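Local coordinates for concanavalin B (Canavalia ensiformis, PDB 6CAF), which is a chitinase-like seed protein of glycosyl hydrolase family 18 that may bind carbohydrate, at residues S59-F64 with E128-Y133; G77-S82 with S88-Q93; G101-L106 with T181-A186; D207-R212 with L234-S239; A268-V273 with T302-Y307. One frame throughout, in Å; residues are numbered along the deposited sequence.

Contact 1: residues S59-F64 with E128-Y133; sequences SFLDKF and EYLHTY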
# COMPACT_ATOMS: atom_id res chain seq x y z
N SER A 59 1.51 7.42 4.45
CA SER A 59 1.52 6.40 5.48
C SER A 59 1.86 7.00 6.85
O SER A 59 2.96 7.52 7.00
CB SER A 59 2.57 5.36 5.10
OG SER A 59 2.28 4.81 3.81
N PHE A 60 0.99 6.96 7.85
CA PHE A 60 -0.26 6.23 7.93
C PHE A 60 -1.29 7.02 8.73
O PHE A 60 -0.93 7.75 9.65
CB PHE A 60 -0.08 4.92 8.70
CG PHE A 60 0.82 3.91 8.03
CD1 PHE A 60 0.33 3.05 7.08
CD2 PHE A 60 2.16 3.86 8.34
CE1 PHE A 60 1.15 2.14 6.46
CE2 PHE A 60 2.98 2.94 7.74
CZ PHE A 60 2.48 2.09 6.79
N LEU A 61 -2.57 6.79 8.42
CA LEU A 61 -3.66 7.13 9.34
C LEU A 61 -3.75 5.95 10.31
O LEU A 61 -4.21 4.88 9.94
CB LEU A 61 -4.96 7.34 8.59
CG LEU A 61 -6.06 7.96 9.43
CD1 LEU A 61 -5.88 9.46 9.54
CD2 LEU A 61 -7.42 7.63 8.86
N ASP A 62 -3.20 6.13 11.52
CA ASP A 62 -2.99 5.03 12.42
C ASP A 62 -3.62 5.16 13.79
O ASP A 62 -3.35 4.32 14.65
CB ASP A 62 -1.51 4.74 12.59
CG ASP A 62 -0.78 5.84 13.27
OD1 ASP A 62 -1.33 6.91 13.57
OD2 ASP A 62 0.42 5.64 13.52
N LYS A 63 -4.52 6.12 13.97
CA LYS A 63 -5.21 6.32 15.24
C LYS A 63 -6.68 6.58 14.94
O LYS A 63 -7.08 7.69 14.61
CB LYS A 63 -4.58 7.45 16.05
CG LYS A 63 -3.36 7.01 16.83
CD LYS A 63 -2.63 8.20 17.44
CE LYS A 63 -1.31 8.43 16.71
NZ LYS A 63 -1.44 9.25 15.48
N PHE A 64 -7.47 5.51 15.04
CA PHE A 64 -8.89 5.60 14.81
C PHE A 64 -9.56 4.44 15.51
O PHE A 64 -8.90 3.45 15.82
CB PHE A 64 -9.24 5.72 13.31
CG PHE A 64 -8.78 4.58 12.46
CD1 PHE A 64 -9.51 3.43 12.34
CD2 PHE A 64 -7.63 4.71 11.70
CE1 PHE A 64 -9.12 2.40 11.54
CE2 PHE A 64 -7.22 3.68 10.87
CZ PHE A 64 -7.97 2.53 10.79
N GLU A 128 -17.36 7.15 5.52
CA GLU A 128 -17.85 8.47 5.16
C GLU A 128 -16.81 9.54 5.43
O GLU A 128 -16.61 10.44 4.61
CB GLU A 128 -19.15 8.78 5.92
CG GLU A 128 -20.36 8.01 5.38
CD GLU A 128 -20.83 8.51 4.03
OE1 GLU A 128 -20.88 9.77 3.84
OE2 GLU A 128 -21.24 7.71 3.17
N TYR A 129 -16.16 9.44 6.57
CA TYR A 129 -15.07 10.37 6.89
C TYR A 129 -13.98 10.34 5.81
O TYR A 129 -13.53 11.41 5.32
CB TYR A 129 -14.51 10.06 8.27
CG TYR A 129 -13.15 10.68 8.56
CD1 TYR A 129 -13.00 11.94 9.03
CD2 TYR A 129 -12.00 9.94 8.32
CE1 TYR A 129 -11.70 12.46 9.29
CE2 TYR A 129 -10.75 10.40 8.54
CZ TYR A 129 -10.57 11.64 9.04
OH TYR A 129 -9.19 11.93 9.19
N LEU A 130 -13.57 9.13 5.44
CA LEU A 130 -12.56 9.03 4.41
C LEU A 130 -13.02 9.66 3.10
O LEU A 130 -12.26 10.36 2.42
CB LEU A 130 -12.12 7.59 4.23
CG LEU A 130 -11.43 6.97 5.45
CD1 LEU A 130 -11.30 5.48 5.28
CD2 LEU A 130 -10.07 7.58 5.67
N HIS A 131 -14.28 9.41 2.75
CA HIS A 131 -14.77 9.96 1.53
C HIS A 131 -14.86 11.50 1.56
O HIS A 131 -14.39 12.18 0.64
CB HIS A 131 -16.12 9.34 1.18
CG HIS A 131 -16.62 9.79 -0.13
ND1 HIS A 131 -17.65 10.68 -0.27
CD2 HIS A 131 -16.19 9.51 -1.38
CE1 HIS A 131 -17.87 10.91 -1.55
NE2 HIS A 131 -16.98 10.22 -2.24
N THR A 132 -15.48 12.02 2.62
CA THR A 132 -15.69 13.43 2.75
C THR A 132 -14.40 14.21 2.79
O THR A 132 -14.27 15.28 2.17
CB THR A 132 -16.55 13.73 4.00
OG1 THR A 132 -17.80 13.08 3.86
CG2 THR A 132 -16.67 15.20 4.25
N TYR A 133 -13.43 13.67 3.53
CA TYR A 133 -12.23 14.42 3.85
C TYR A 133 -11.01 14.05 3.03
O TYR A 133 -10.05 14.83 3.02
CB TYR A 133 -11.93 14.36 5.35
CG TYR A 133 -12.96 15.08 6.16
CD1 TYR A 133 -12.93 16.46 6.29
CD2 TYR A 133 -13.98 14.40 6.78
CE1 TYR A 133 -13.90 17.14 7.01
CE2 TYR A 133 -14.96 15.08 7.50
CZ TYR A 133 -14.91 16.45 7.64
OH TYR A 133 -15.89 17.11 8.36

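Contact 2: residues G77-S82 with S88-Q93; sequences GVCGPS and SFLESQ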
# COMPACT_ATOMS: atom_id res chain seq x y z
N GLY A 77 7.58 13.14 12.14
CA GLY A 77 8.60 14.11 11.79
C GLY A 77 8.30 14.91 10.54
O GLY A 77 9.19 15.60 10.01
N VAL A 78 7.06 14.82 10.07
CA VAL A 78 6.68 15.45 8.81
C VAL A 78 5.54 16.45 9.03
O VAL A 78 5.65 17.62 8.71
CB VAL A 78 6.26 14.41 7.77
CG1 VAL A 78 5.74 15.09 6.51
CG2 VAL A 78 7.43 13.51 7.41
N CYS A 79 4.44 16.00 9.63
CA CYS A 79 3.31 16.89 9.83
C CYS A 79 2.35 16.35 10.84
O CYS A 79 2.35 15.15 11.12
CB CYS A 79 2.57 17.21 8.53
SG CYS A 79 1.78 15.78 7.78
N GLY A 80 1.53 17.25 11.36
CA GLY A 80 0.48 16.91 12.27
C GLY A 80 0.61 17.79 13.47
O GLY A 80 1.63 18.51 13.62
N PRO A 81 -0.41 17.77 14.34
CA PRO A 81 -0.39 18.67 15.50
C PRO A 81 0.86 18.50 16.33
O PRO A 81 1.40 19.48 16.84
CB PRO A 81 -1.61 18.24 16.31
CG PRO A 81 -2.47 17.47 15.41
CD PRO A 81 -1.66 17.02 14.22
N SER A 82 1.32 17.27 16.52
CA SER A 82 2.44 17.06 17.39
C SER A 82 3.75 17.60 16.81
O SER A 82 4.68 17.91 17.54
CB SER A 82 2.56 15.58 17.77
OG SER A 82 3.12 14.86 16.71
N SER A 88 -1.97 19.73 5.88
CA SER A 88 -2.63 20.35 4.74
C SER A 88 -1.65 21.02 3.78
O SER A 88 -2.01 21.30 2.63
CB SER A 88 -3.69 21.33 5.23
OG SER A 88 -3.10 22.34 6.01
N PHE A 89 -0.42 21.26 4.22
CA PHE A 89 0.61 21.83 3.34
C PHE A 89 0.87 20.87 2.17
O PHE A 89 1.33 21.29 1.12
CB PHE A 89 1.94 22.14 4.11
CG PHE A 89 2.93 20.95 4.19
CD1 PHE A 89 3.89 20.73 3.20
CD2 PHE A 89 2.95 20.12 5.30
CE1 PHE A 89 4.79 19.68 3.30
CE2 PHE A 89 3.84 19.06 5.39
CZ PHE A 89 4.75 18.84 4.40
N LEU A 90 0.53 19.59 2.35
CA LEU A 90 0.78 18.61 1.31
C LEU A 90 -0.18 18.66 0.13
O LEU A 90 0.08 18.06 -0.91
CB LEU A 90 0.82 17.19 1.89
CG LEU A 90 2.00 16.88 2.80
CD1 LEU A 90 1.74 15.62 3.61
CD2 LEU A 90 3.29 16.74 2.02
N GLU A 91 -1.26 19.44 0.25
CA GLU A 91 -2.25 19.47 -0.81
C GLU A 91 -1.65 19.74 -2.18
O GLU A 91 -1.92 19.02 -3.14
CB GLU A 91 -3.31 20.51 -0.52
CG GLU A 91 -4.41 20.63 -1.57
CD GLU A 91 -5.37 21.78 -1.34
OE1 GLU A 91 -5.82 21.98 -0.19
OE2 GLU A 91 -5.73 22.44 -2.33
N SER A 92 -0.84 20.80 -2.29
CA SER A 92 -0.31 21.16 -3.60
C SER A 92 0.61 20.04 -4.15
O SER A 92 0.61 19.78 -5.35
CB SER A 92 0.45 22.49 -3.53
OG SER A 92 1.57 22.37 -2.68
N GLN A 93 1.37 19.39 -3.28
CA GLN A 93 2.27 18.32 -3.70
C GLN A 93 1.48 17.10 -4.17
O GLN A 93 1.84 16.46 -5.17
CB GLN A 93 3.26 17.93 -2.60
CG GLN A 93 4.27 19.02 -2.31
CD GLN A 93 5.18 18.70 -1.16
OE1 GLN A 93 5.91 17.69 -1.18
NE2 GLN A 93 5.19 19.58 -0.16

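Contact 3: residues G101-L106 with T181-A186; sequences GVKVFL and TFLLSA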
# COMPACT_ATOMS: atom_id res chain seq x y z
N GLY A 101 0.52 11.78 -13.15
CA GLY A 101 0.09 10.42 -13.35
C GLY A 101 0.40 9.48 -12.21
O GLY A 101 0.29 8.29 -12.38
N VAL A 102 0.81 10.00 -11.06
CA VAL A 102 1.08 9.16 -9.91
C VAL A 102 -0.20 9.08 -9.10
O VAL A 102 -0.83 10.09 -8.80
CB VAL A 102 2.22 9.73 -9.05
CG1 VAL A 102 2.45 8.88 -7.82
CG2 VAL A 102 3.48 9.89 -9.86
N LYS A 103 -0.59 7.87 -8.73
CA LYS A 103 -1.75 7.69 -7.86
C LYS A 103 -1.31 7.85 -6.42
O LYS A 103 -0.35 7.22 -6.01
CB LYS A 103 -2.35 6.32 -8.09
CG LYS A 103 -2.92 6.11 -9.46
CD LYS A 103 -3.59 4.77 -9.58
CE LYS A 103 -4.15 4.56 -10.98
NZ LYS A 103 -3.06 4.10 -11.85
N VAL A 104 -2.02 8.68 -5.66
CA VAL A 104 -1.67 8.91 -4.28
C VAL A 104 -2.79 8.32 -3.42
O VAL A 104 -3.96 8.71 -3.54
CB VAL A 104 -1.51 10.41 -4.01
CG1 VAL A 104 -1.15 10.68 -2.56
CG2 VAL A 104 -0.47 11.03 -4.94
N PHE A 105 -2.42 7.37 -2.59
CA PHE A 105 -3.36 6.71 -1.71
C PHE A 105 -3.12 7.18 -0.28
O PHE A 105 -2.00 7.56 0.06
CB PHE A 105 -3.12 5.20 -1.72
CG PHE A 105 -3.64 4.42 -2.89
CD1 PHE A 105 -3.41 4.75 -4.17
CD2 PHE A 105 -4.35 3.27 -2.67
CE1 PHE A 105 -3.85 3.96 -5.21
CE2 PHE A 105 -4.80 2.48 -3.70
CZ PHE A 105 -4.50 2.81 -4.99
N LEU A 106 -4.16 7.09 0.56
CA LEU A 106 -3.97 7.13 2.00
C LEU A 106 -3.90 5.72 2.54
O LEU A 106 -4.81 4.92 2.28
CB LEU A 106 -5.12 7.88 2.69
CG LEU A 106 -4.98 8.00 4.20
CD1 LEU A 106 -3.81 8.87 4.61
CD2 LEU A 106 -6.28 8.52 4.79
N THR A 181 -14.12 6.82 -8.83
CA THR A 181 -13.10 6.00 -9.43
C THR A 181 -12.00 5.63 -8.44
O THR A 181 -11.01 4.99 -8.83
CB THR A 181 -12.47 6.73 -10.64
OG1 THR A 181 -11.89 7.96 -10.20
CG2 THR A 181 -13.53 7.03 -11.71
N PHE A 182 -12.13 6.00 -7.15
CA PHE A 182 -11.07 5.68 -6.23
C PHE A 182 -10.91 4.18 -6.10
O PHE A 182 -11.86 3.41 -6.28
CB PHE A 182 -11.21 6.39 -4.86
CG PHE A 182 -12.39 5.95 -4.04
CD1 PHE A 182 -12.34 4.81 -3.25
CD2 PHE A 182 -13.53 6.70 -4.02
CE1 PHE A 182 -13.42 4.45 -2.50
CE2 PHE A 182 -14.61 6.33 -3.26
CZ PHE A 182 -14.55 5.21 -2.50
N LEU A 183 -9.70 3.81 -5.76
CA LEU A 183 -9.31 2.41 -5.66
C LEU A 183 -9.20 1.99 -4.19
O LEU A 183 -9.06 2.82 -3.28
CB LEU A 183 -7.95 2.21 -6.32
CG LEU A 183 -7.95 2.55 -7.80
CD1 LEU A 183 -6.53 2.70 -8.34
CD2 LEU A 183 -8.72 1.51 -8.61
N LEU A 184 -9.30 0.69 -3.99
CA LEU A 184 -9.22 0.09 -2.68
C LEU A 184 -8.14 -0.99 -2.73
O LEU A 184 -8.13 -1.85 -3.63
CB LEU A 184 -10.56 -0.50 -2.30
CG LEU A 184 -11.62 0.57 -2.08
CD1 LEU A 184 -13.02 0.02 -2.15
CD2 LEU A 184 -11.39 1.30 -0.79
N SER A 185 -7.21 -0.97 -1.78
CA SER A 185 -6.12 -1.95 -1.78
C SER A 185 -5.83 -2.43 -0.39
O SER A 185 -6.28 -1.82 0.59
CB SER A 185 -4.89 -1.36 -2.42
OG SER A 185 -4.42 -0.25 -1.74
N ALA A 186 -5.08 -3.51 -0.31
CA ALA A 186 -4.72 -4.13 0.96
C ALA A 186 -3.28 -4.59 0.95
O ALA A 186 -2.74 -4.89 -0.12
CB ALA A 186 -5.60 -5.31 1.25

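Contact 4: residues D207-R212 with L234-S239; sequences DYIFVR and LSWTKS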
# COMPACT_ATOMS: atom_id res chain seq x y z
N ASP A 207 -9.27 -3.69 -5.28
CA ASP A 207 -8.66 -3.58 -6.59
C ASP A 207 -7.27 -4.21 -6.66
O ASP A 207 -6.91 -4.82 -7.68
CB ASP A 207 -8.58 -2.12 -7.04
CG ASP A 207 -9.95 -1.48 -7.16
OD1 ASP A 207 -10.57 -1.76 -8.22
OD2 ASP A 207 -10.34 -0.75 -6.24
N TYR A 208 -6.49 -4.02 -5.60
CA TYR A 208 -5.11 -4.45 -5.59
C TYR A 208 -4.78 -5.09 -4.25
O TYR A 208 -5.23 -4.60 -3.20
CB TYR A 208 -4.15 -3.28 -5.74
CG TYR A 208 -4.26 -2.45 -6.97
CD1 TYR A 208 -4.43 -3.01 -8.21
CD2 TYR A 208 -4.05 -1.08 -6.89
CE1 TYR A 208 -4.47 -2.22 -9.36
CE2 TYR A 208 -4.03 -0.27 -8.01
CZ TYR A 208 -4.28 -0.84 -9.26
OH TYR A 208 -4.25 0.00 -10.36
N ILE A 209 -3.96 -6.14 -4.30
CA ILE A 209 -3.45 -6.78 -3.11
C ILE A 209 -1.93 -6.75 -3.16
O ILE A 209 -1.32 -7.25 -4.12
CB ILE A 209 -3.93 -8.24 -3.01
CG1 ILE A 209 -5.45 -8.35 -3.10
CG2 ILE A 209 -3.38 -8.91 -1.78
CD1 ILE A 209 -6.17 -7.77 -1.93
N PHE A 210 -1.33 -6.14 -2.15
CA PHE A 210 0.11 -6.00 -2.01
C PHE A 210 0.57 -6.96 -0.92
O PHE A 210 0.46 -6.66 0.27
CB PHE A 210 0.43 -4.55 -1.62
CG PHE A 210 0.11 -3.54 -2.68
CD1 PHE A 210 -1.15 -2.99 -2.78
CD2 PHE A 210 1.06 -3.15 -3.60
CE1 PHE A 210 -1.44 -2.06 -3.76
CE2 PHE A 210 0.78 -2.22 -4.58
CZ PHE A 210 -0.49 -1.70 -4.68
N VAL A 211 1.02 -8.14 -1.31
CA VAL A 211 1.33 -9.17 -0.35
C VAL A 211 2.71 -8.91 0.24
O VAL A 211 3.69 -8.77 -0.49
CB VAL A 211 1.29 -10.54 -1.02
CG1 VAL A 211 1.62 -11.63 -0.01
CG2 VAL A 211 -0.08 -10.82 -1.63
N ARG A 212 2.78 -8.88 1.57
CA ARG A 212 4.03 -8.55 2.25
C ARG A 212 4.91 -9.78 2.41
O ARG A 212 4.77 -10.55 3.37
CB ARG A 212 3.74 -7.89 3.59
CG ARG A 212 3.05 -6.56 3.46
CD ARG A 212 2.86 -5.85 4.78
NE ARG A 212 1.69 -6.32 5.45
CZ ARG A 212 1.66 -7.11 6.52
NH1 ARG A 212 2.77 -7.53 7.07
NH2 ARG A 212 0.50 -7.46 7.01
N LEU A 234 1.67 -18.53 -5.44
CA LEU A 234 0.66 -19.45 -5.93
C LEU A 234 -0.57 -19.46 -5.03
O LEU A 234 -1.71 -19.38 -5.50
CB LEU A 234 1.26 -20.85 -6.06
CG LEU A 234 0.31 -21.94 -6.55
CD1 LEU A 234 -0.25 -21.62 -7.93
CD2 LEU A 234 0.98 -23.31 -6.55
N SER A 235 -0.35 -19.59 -3.73
CA SER A 235 -1.47 -19.60 -2.79
C SER A 235 -2.33 -18.35 -2.93
O SER A 235 -3.57 -18.42 -2.91
CB SER A 235 -0.95 -19.75 -1.38
OG SER A 235 -0.23 -20.95 -1.21
N TRP A 236 -1.68 -17.19 -3.06
CA TRP A 236 -2.39 -15.93 -3.20
C TRP A 236 -3.15 -15.86 -4.52
O TRP A 236 -4.25 -15.27 -4.57
CB TRP A 236 -1.43 -14.73 -3.01
CG TRP A 236 -1.20 -14.52 -1.56
CD1 TRP A 236 -0.15 -14.95 -0.82
CD2 TRP A 236 -2.10 -13.89 -0.64
NE1 TRP A 236 -0.32 -14.61 0.49
CE2 TRP A 236 -1.52 -13.96 0.63
CE3 TRP A 236 -3.33 -13.26 -0.78
CZ2 TRP A 236 -2.12 -13.44 1.76
CZ3 TRP A 236 -3.94 -12.76 0.34
CH2 TRP A 236 -3.34 -12.85 1.59
N THR A 237 -2.61 -16.43 -5.60
CA THR A 237 -3.37 -16.41 -6.84
C THR A 237 -4.67 -17.17 -6.70
O THR A 237 -5.65 -16.85 -7.36
CB THR A 237 -2.60 -16.97 -8.05
OG1 THR A 237 -2.33 -18.36 -7.90
CG2 THR A 237 -1.33 -16.18 -8.31
N LYS A 238 -4.69 -18.17 -5.83
CA LYS A 238 -5.95 -18.91 -5.61
C LYS A 238 -6.89 -18.22 -4.64
O LYS A 238 -8.11 -18.36 -4.74
CB LYS A 238 -5.67 -20.29 -5.08
CG LYS A 238 -4.75 -21.08 -5.94
CD LYS A 238 -5.16 -21.03 -7.39
CE LYS A 238 -4.32 -22.01 -8.16
NZ LYS A 238 -4.63 -21.99 -9.62
N SER A 239 -6.46 -17.58 -3.79
CA SER A 239 -7.12 -16.88 -2.63
C SER A 239 -7.78 -15.54 -3.20
O SER A 239 -8.79 -15.09 -2.67
CB SER A 239 -6.09 -16.57 -1.51
OG SER A 239 -6.04 -17.55 -0.48

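Contact 5: residues A268-V273 with T302-Y307; sequences ALIGQV and TNIIRY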
# COMPACT_ATOMS: atom_id res chain seq x y z
N ALA A 268 18.28 -10.48 -8.32
CA ALA A 268 17.61 -11.75 -8.00
C ALA A 268 16.11 -11.64 -8.23
O ALA A 268 15.46 -12.59 -8.68
CB ALA A 268 17.87 -12.16 -6.57
N LEU A 269 15.53 -10.50 -7.91
CA LEU A 269 14.10 -10.32 -8.14
C LEU A 269 13.80 -10.50 -9.63
O LEU A 269 12.90 -11.26 -10.03
CB LEU A 269 13.65 -8.95 -7.64
CG LEU A 269 12.16 -8.66 -7.85
CD1 LEU A 269 11.30 -9.63 -7.08
CD2 LEU A 269 11.81 -7.23 -7.47
N ILE A 270 14.58 -9.82 -10.46
CA ILE A 270 14.34 -9.84 -11.89
C ILE A 270 14.66 -11.18 -12.53
O ILE A 270 13.93 -11.68 -13.38
CB ILE A 270 15.17 -8.75 -12.57
CG1 ILE A 270 14.65 -7.39 -12.14
CG2 ILE A 270 15.21 -8.92 -14.09
CD1 ILE A 270 13.27 -7.08 -12.67
N GLY A 271 15.75 -11.78 -12.10
CA GLY A 271 16.23 -12.99 -12.75
C GLY A 271 15.77 -14.30 -12.14
O GLY A 271 15.57 -15.29 -12.85
N GLN A 272 15.64 -14.32 -10.82
CA GLN A 272 15.39 -15.55 -10.06
C GLN A 272 13.96 -15.70 -9.59
O GLN A 272 13.55 -16.81 -9.30
CB GLN A 272 16.26 -15.62 -8.78
CG GLN A 272 17.76 -15.65 -8.97
CD GLN A 272 18.52 -15.68 -7.65
OE1 GLN A 272 18.03 -16.16 -6.61
NE2 GLN A 272 19.74 -15.15 -7.67
N VAL A 273 13.24 -14.58 -9.41
CA VAL A 273 11.93 -14.63 -8.78
C VAL A 273 10.80 -14.35 -9.76
O VAL A 273 9.99 -15.24 -10.04
CB VAL A 273 11.86 -13.68 -7.57
CG1 VAL A 273 10.46 -13.69 -6.96
CG2 VAL A 273 12.91 -14.07 -6.54
N THR A 302 15.28 2.29 -8.79
CA THR A 302 16.05 2.75 -9.93
C THR A 302 16.65 1.58 -10.70
O THR A 302 16.64 1.53 -11.94
CB THR A 302 17.11 3.74 -9.45
OG1 THR A 302 16.42 4.92 -9.03
CG2 THR A 302 18.05 4.10 -10.55
N ASN A 303 17.19 0.62 -9.96
CA ASN A 303 17.80 -0.55 -10.58
C ASN A 303 16.87 -1.50 -11.24
O ASN A 303 17.05 -2.02 -12.32
CB ASN A 303 18.68 -1.26 -9.60
CG ASN A 303 19.98 -0.53 -9.39
OD1 ASN A 303 20.61 -0.10 -10.35
ND2 ASN A 303 20.37 -0.38 -8.17
N ILE A 304 15.70 -1.59 -10.59
CA ILE A 304 14.62 -2.41 -11.15
C ILE A 304 14.19 -1.85 -12.51
O ILE A 304 14.04 -2.56 -13.50
CB ILE A 304 13.36 -2.48 -10.25
CG1 ILE A 304 13.62 -3.33 -9.02
CG2 ILE A 304 12.15 -3.06 -10.98
CD1 ILE A 304 14.05 -4.73 -9.30
N ILE A 305 13.94 -0.55 -12.54
CA ILE A 305 13.52 0.09 -13.75
C ILE A 305 14.56 -0.07 -14.86
O ILE A 305 14.22 -0.31 -16.00
CB ILE A 305 13.21 1.55 -13.46
CG1 ILE A 305 11.95 1.61 -12.63
CG2 ILE A 305 13.06 2.35 -14.74
CD1 ILE A 305 11.78 2.93 -11.98
N ARG A 306 15.83 0.03 -14.51
CA ARG A 306 16.88 -0.15 -15.50
C ARG A 306 16.84 -1.53 -16.16
O ARG A 306 17.02 -1.67 -17.36
CB ARG A 306 18.25 0.14 -14.86
CG ARG A 306 19.39 -0.09 -15.82
CD ARG A 306 20.64 0.66 -15.44
NE ARG A 306 21.79 -0.01 -16.04
CZ ARG A 306 22.75 -0.61 -15.36
NH1 ARG A 306 23.71 -1.22 -16.03
NH2 ARG A 306 22.75 -0.61 -14.03
N TYR A 307 16.60 -2.54 -15.37
CA TYR A 307 16.61 -3.87 -15.93
C TYR A 307 15.32 -4.24 -16.64
O TYR A 307 15.25 -4.30 -17.87
CB TYR A 307 17.08 -4.85 -14.87
CG TYR A 307 18.54 -4.54 -14.69
CD1 TYR A 307 19.43 -4.76 -15.74
CD2 TYR A 307 19.00 -3.83 -13.61
CE1 TYR A 307 20.75 -4.38 -15.66
CE2 TYR A 307 20.31 -3.43 -13.52
CZ TYR A 307 21.18 -3.72 -14.54
OH TYR A 307 22.50 -3.35 -14.45

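Contact 1: residues S59-F64 with E128-Y133
On the helix whose Tyr-129 and Leu-130 meet Leu-61, the carbonyl oxygen Glu-128 O is gripped twice by one residue, Thr-132. Thr-132 N makes the usual helical bond to Glu-128 O at 2.8 Å, and Thr-132 OG1 adds a second at 3.0 Å, coming from above the carbonyl plane. The contact itself has no polar bond across it. Leu-61 reaches toward the helix with both methyls: Leu-61 CD2 meets Leu-130 CD2 at 4.1 Å and lies near the plane of the Tyr-129 ring, at its edge, 4.3 Å from Tyr-129 CE2. The other branch, Leu-61 CD1, lies 4.1 Å from Tyr-129 OH, whose weak hydrogen bond is to Pro-71 O. CG of Leu-61 stands opposite the backbone N, beside the carbonyl carbon (chi1 -169°), and from there the methyls reach Tyr-129 and Leu-130. Helix 120-135 is an outer helix of the GH18 TIM barrel, packed over the parallel strands 55-64 and 103-109, with Leu-61 also touching Leu-108 and Leu-130 resting on Leu-106.

Contact 2: residues G77-S82 with S88-Q93
Cys-79 and Phe-89 make the closer half of this contact: Cys-79 CB lies in the plane of the Phe-89 ring, at its edge, 3.9 Å from Phe-89 CE2. Close by, Cys-79 SG rests 4.2 Å from Leu-90 CD1, and both Cys-79 and Leu-90 are buried. A disulfide to Cys-87 fixes the sulfur. The other half is looser. Val-78 CG1 comes only within 4.4 Å of Phe-89 CZ, and both residues are partly exposed to solvent. CG of Phe-89 lies between the backbone N and the carbonyl carbon (chi1 88°), and one ring face meets Leu-90, whose CG is 3.7 Å above the plane of the Phe-89 ring, toward the rim. Both Val-78 and Leu-90 also touch Trp-36 of strand 31-36. Val-78 and Cys-79 both face Leu-75, a classic beta bulge, and with the Cys-79–Cys-87 bond the arrangement is that of a short disulfide-closed loop leading into helix 91-99 of the GH18 barrel.

Contact 3: residues G101-L106 with T181-A186
Phe-105 and Leu-183 meet, with Ser-185 beside them, on the inner side of the barrel. The CB of Phe-105 points toward the opposing strand, and chi1 (-78°) puts CG beside the backbone N and opposite the carbonyl carbon. Along one side of the ring Phe-105 CD2 then passes 3.6 Å from Ser-185 OG, and Phe-105 CE2 comes to 3.4 Å from the same Ser-185 OG. Ser-185 OG has its own partner, His-152 ND1, to which it is hydrogen-bonded. At the tip, Phe-105 CZ rests on Leu-183 CB at 3.7 Å and lies 3.9 Å from Leu-183 CD1. Nearer the N-terminal end of strand 103-109, the aliphatic part of Lys-103 extends the packing, Lys-103 CD lying 3.8 Å from Leu-183 CD1. An alanine in place of Phe-105 is likely to open a gap over Leu-183 CB and the Ser-185 hydroxyl, where the ring lay. The two strand segments run at 62° to each other with axes 8.9 Å apart, and strand 150-154 lies between them in the sheet, pairing parallel with both 103-109 and 183-186.

Contact 4: residues D207-R212 with L234-S239
Val-211 lays both of its methyls on one face of the Trp-236 indole. Val-211 CG1 sits over the pyrrole ring of Trp-236, 3.9 Å from its centroid and only 22° off the ring normal, a CH-pi contact. With chi1 at 179° this methyl lies opposite the backbone N, and Val-211 CG1 comes closest to Trp-236 NE1, at 3.6 Å. The second branch, Val-211 CG2, comes down nearer the ring fusion, 3.8 Å from Trp-236 CD2. On the helix side, Trp-236 keeps CG beside its own backbone N, and chi2 of 97° sets the indole so that this broad face is offered to the strand. Farther along, Ile-209 CG2 approaches Trp-236 CZ3 at 4.4 Å. Replacing Trp-236 with an alanine would probably leave the two Val-211 methyls without an aromatic face and the Cys-190 carbonyl without the indole N-H that bonds to it. Strand 208-212 and helix 227-239 belong to one beta-alpha-beta unit. Between them the contact is apolar and buried; the indole nitrogen is satisfied by Cys-190 O, which probably fixes how the ring is turned.

Contact 5: residues A268-V273 with T302-Y307
Ile-304 puts its terminal methyl between Leu-269 and Ile-270, and that atom makes the closest contacts on both. Ile-304 CD1 lies 3.8 Å from Leu-269 CD2, where the two side chains meet at about a right angle. Ile-304 CD1 is also 3.9 Å from Ile-270 CG1 and 4.2 Å from Ile-270 CD1. The CB of Ile-304 does not aim at the facing helix, but the bend at chi2 (-58°) swings CD1 across to it. A looser outer contact is made by Tyr-307, whose CB is 4.5 Å from Ile-270 CG1 while its ring leads off to solvent. That ring is flanked within its own helix: Arg-306 CG stands 4.1 Å over one face of the Tyr-307 ring. In the next shell, Ile-304 leans on Ile-32 of strand 31-36, and Leu-269 touches Tyr-300, Ile-264 and Leu-274, while Ile-270 also touches Leu-308. Farther out, Thr-302 OG1 is hydrogen-bonded to Asn-52 ND2, which ties its helix to another part of the chain. Helices 266-273 and 300-308 lie on the outside of the TIM barrel, their segments inclined at 51° and their axes 10.5 Å apart at closest. With no hydrogen bond or salt bridge between them, the pairing rests on the fit of branched aliphatic groups, with Tyr-307 at the exposed margin.

From the N terminus, the first strand of these contacts, 55-64, opens contact 1, which closes only at helix 120-135. Nested within that loop is contact 2, a short closure ending at the start of helix 91-99. Contact 3 opens at strand 103-109, still inside the loop of contact 1, and closes beyond it at 183-186, so the two cross; they touch through Phe-182 and His-131. Contact 4 follows in series, joined to contact 3 by neighbouring strands 183-186 and 208-212, and closes the loop from strand 208-212 to helix 227-239 within one beta-alpha-beta unit. Contact 5 comes last, pairing helices 266-273 and 300-308 about 34 Å from contact 1, centre to centre, on the opposite side of the chain's centre.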